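Local coordinates for protein polyisoprenyl-teichoic acid--peptidoglycan teichoic acid transferase TagV (Bacillus subtilis, PDB 6UF3) that belongs to the LytR-CpsA-Psr family of bacterial cell-envelope proteins, at residues S7-I13 / I88-V94. Sequence-based numbering, arbitrary orientation.
Sequences SILFMGI and IDKYVTV
Val92 and Phe10 lie side by side on one face of a parallel strand pair, the valine CB set 3.7 Å from the ring's CD2 and its CG2 beside CE2. Placed anti to the carbonyl carbon, that CG2 also reaches back to Ile8 CG2, 4.1 Å away, and fills the angle between the isoleucine and the ring. Ile8 CG2 itself rests on one face of the Phe10 ring, offset toward the rim, while Ile8 CG1 abuts Lys90 CB. On the other face Met11 is the long bump: a bend at chi3 (-80°) swings its methyl CE over to the neighbouring strand, into the notch between Tyr91 CB and Thr93 OG1, 3.7 and 3.3 Å away. Further along, Ile13 CD1 touches Thr93 CG2, and near the start Ile88 CG2 packs on Leu9 CB, on the face covered by helix 72-84. The backbones are laced by a regular parallel ladder from Ser7 O to Ile13 N. At its beginning Ser7 N donates to the anti lone pair of Asp89 OD2 (2.9 Å), and Asp89 N donates to Ser7 OG, which also bonds to Pro87 O. Strands 25-34 and 196-197 flank the pair, placing it inside the mixed sheet. Backbone bonds thus set the register and side chains add mainly apolar packing; Thr93 OG1, buried against the methionine methyl, has no hydrogen-bonding partner in the model.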
loop_
_atom_site.group_PDB
_atom_site.type_symbol
_atom_site.label_atom_id
_atom_site.label_comp_id
_atom_site.label_asym_id
_atom_site.label_seq_id
_atom_site.Cartn_x
_atom_site.Cartn_y
_atom_site.Cartn_z
ATOM N N SER A 7 4.913 -12.089 0.365
ATOM C CA SER A 7 4.632 -10.682 0.596
ATOM C C SER A 7 4.111 -10.004 -0.673
ATOM O O SER A 7 4.370 -10.456 -1.787
ATOM C CB SER A 7 5.897 -9.953 1.070
ATOM O OG SER A 7 6.908 -10.122 0.076
ATOM N N ILE A 8 3.364 -8.917 -0.477
ATOM C CA ILE A 8 2.856 -8.064 -1.551
ATOM C C ILE A 8 3.237 -6.624 -1.231
ATOM O O ILE A 8 3.035 -6.160 -0.104
ATOM C CB ILE A 8 1.327 -8.157 -1.710
ATOM C CG1 ILE A 8 0.850 -9.606 -1.770
ATOM C CG2 ILE A 8 0.885 -7.382 -2.967
ATOM C CD1 ILE A 8 -0.670 -9.726 -1.737
ATOM N N LEU A 9 3.789 -5.916 -2.216
ATOM C CA LEU A 9 3.960 -4.470 -2.120
ATOM C C LEU A 9 2.888 -3.796 -2.965
ATOM O O LEU A 9 2.785 -4.054 -4.173
ATOM C CB LEU A 9 5.352 -4.029 -2.592
ATOM C CG LEU A 9 5.546 -2.501 -2.722
ATOM C CD1 LEU A 9 5.405 -1.776 -1.376
ATOM C CD2 LEU A 9 6.920 -2.159 -3.363
ATOM N N PHE A 10 2.108 -2.926 -2.333
ATOM C CA PHE A 10 1.103 -2.107 -2.989
ATOM C C PHE A 10 1.673 -0.711 -3.186
ATOM O O PHE A 10 2.083 -0.062 -2.221
ATOM C CB PHE A 10 -0.171 -2.029 -2.141
ATOM C CG PHE A 10 -0.909 -3.337 -2.014
ATOM C CD1 PHE A 10 -0.595 -4.227 -0.994
ATOM C CD2 PHE A 10 -1.927 -3.661 -2.899
ATOM C CE1 PHE A 10 -1.277 -5.431 -0.868
ATOM C CE2 PHE A 10 -2.600 -4.862 -2.786
ATOM C CZ PHE A 10 -2.279 -5.740 -1.761
ATOM N N MET A 11 1.704 -0.260 -4.436
ATOM C CA MET A 11 2.223 1.048 -4.823
ATOM C C MET A 11 1.074 1.867 -5.394
ATOM O O MET A 11 0.395 1.424 -6.329
ATOM C CB MET A 11 3.351 0.900 -5.849
ATOM C CG MET A 11 4.615 0.286 -5.265
ATOM S SD MET A 11 5.757 -0.326 -6.542
ATOM C CE MET A 11 4.987 -1.899 -6.942
ATOM N N GLY A 12 0.832 3.035 -4.805
ATOM C CA GLY A 12 -0.082 4.015 -5.358
ATOM C C GLY A 12 0.707 5.183 -5.936
ATOM O O GLY A 12 1.556 5.757 -5.253
ATOM N N ILE A 13 0.425 5.500 -7.204
ATOM C CA ILE A 13 1.138 6.551 -7.922
ATOM C C ILE A 13 0.140 7.444 -8.650
ATOM O O ILE A 13 -1.036 7.117 -8.798
ATOM C CB ILE A 13 2.163 5.979 -8.918
ATOM C CG1 ILE A 13 1.441 5.257 -10.051
ATOM C CG2 ILE A 13 3.138 5.035 -8.220
ATOM C CD1 ILE A 13 2.376 4.792 -11.132
ATOM N N ILE A 88 10.151 -9.317 -1.644
ATOM C CA ILE A 88 8.842 -8.829 -2.067
ATOM C C ILE A 88 8.416 -9.731 -3.223
ATOM O O ILE A 88 8.909 -9.609 -4.349
ATOM C CB ILE A 88 8.865 -7.349 -2.486
ATOM C CG1 ILE A 88 9.080 -6.419 -1.284
ATOM C CG2 ILE A 88 7.577 -6.976 -3.255
ATOM C CD1 ILE A 88 8.020 -6.547 -0.178
ATOM N N ASP A 89 7.508 -10.663 -2.952
ATOM C CA ASP A 89 7.181 -11.662 -3.962
ATOM C C ASP A 89 6.232 -11.121 -5.024
ATOM O O ASP A 89 6.390 -11.424 -6.214
ATOM C CB ASP A 89 6.580 -12.894 -3.270
ATOM C CG ASP A 89 7.511 -13.459 -2.211
ATOM O OD1 ASP A 89 8.568 -14.023 -2.578
ATOM O OD2 ASP A 89 7.216 -13.299 -1.012
ATOM N N LYS A 90 5.234 -10.341 -4.615
ATOM C CA LYS A 90 4.193 -9.850 -5.508
ATOM C C LYS A 90 4.115 -8.338 -5.406
ATOM O O LYS A 90 4.430 -7.752 -4.367
ATOM C CB LYS A 90 2.802 -10.451 -5.162
ATOM C CG LYS A 90 2.741 -11.953 -5.292
ATOM C CD LYS A 90 2.934 -12.375 -6.759
ATOM C CE LYS A 90 2.602 -13.846 -6.947
ATOM N NZ LYS A 90 2.702 -14.322 -8.360
ATOM N N TYR A 91 3.671 -7.706 -6.488
ATOM C CA TYR A 91 3.477 -6.266 -6.501
ATOM C C TYR A 91 2.138 -5.946 -7.145
ATOM O O TYR A 91 1.639 -6.683 -8.002
ATOM C CB TYR A 91 4.619 -5.519 -7.244
ATOM C CG TYR A 91 4.776 -5.937 -8.684
ATOM C CD1 TYR A 91 4.042 -5.327 -9.694
ATOM C CD2 TYR A 91 5.645 -6.959 -9.031
ATOM C CE1 TYR A 91 4.174 -5.727 -11.010
ATOM C CE2 TYR A 91 5.788 -7.356 -10.343
ATOM C CZ TYR A 91 5.048 -6.746 -11.319
ATOM O OH TYR A 91 5.197 -7.159 -12.617
ATOM N N VAL A 92 1.562 -4.838 -6.696
ATOM C CA VAL A 92 0.353 -4.258 -7.268
ATOM C C VAL A 92 0.612 -2.765 -7.391
ATOM O O VAL A 92 0.906 -2.112 -6.388
ATOM C CB VAL A 92 -0.881 -4.504 -6.383
ATOM C CG1 VAL A 92 -2.090 -3.755 -6.944
ATOM C CG2 VAL A 92 -1.163 -5.994 -6.259
ATOM N N THR A 93 0.520 -2.222 -8.600
ATOM C CA THR A 93 0.655 -0.785 -8.809
ATOM C C THR A 93 -0.673 -0.242 -9.312
ATOM O O THR A 93 -1.315 -0.858 -10.169
ATOM C CB THR A 93 1.758 -0.442 -9.824
ATOM O OG1 THR A 93 2.978 -1.103 -9.473
ATOM C CG2 THR A 93 2.010 1.066 -9.854
ATOM N N VAL A 94 -1.083 0.910 -8.790
ATOM C CA VAL A 94 -2.299 1.551 -9.279
ATOM C C VAL A 94 -2.079 3.057 -9.366
ATOM O O VAL A 94 -1.483 3.659 -8.464
ATOM C CB VAL A 94 -3.507 1.172 -8.395
ATOM C CG1 VAL A 94 -3.514 1.905 -7.041
ATOM C CG2 VAL A 94 -4.772 1.362 -9.147
#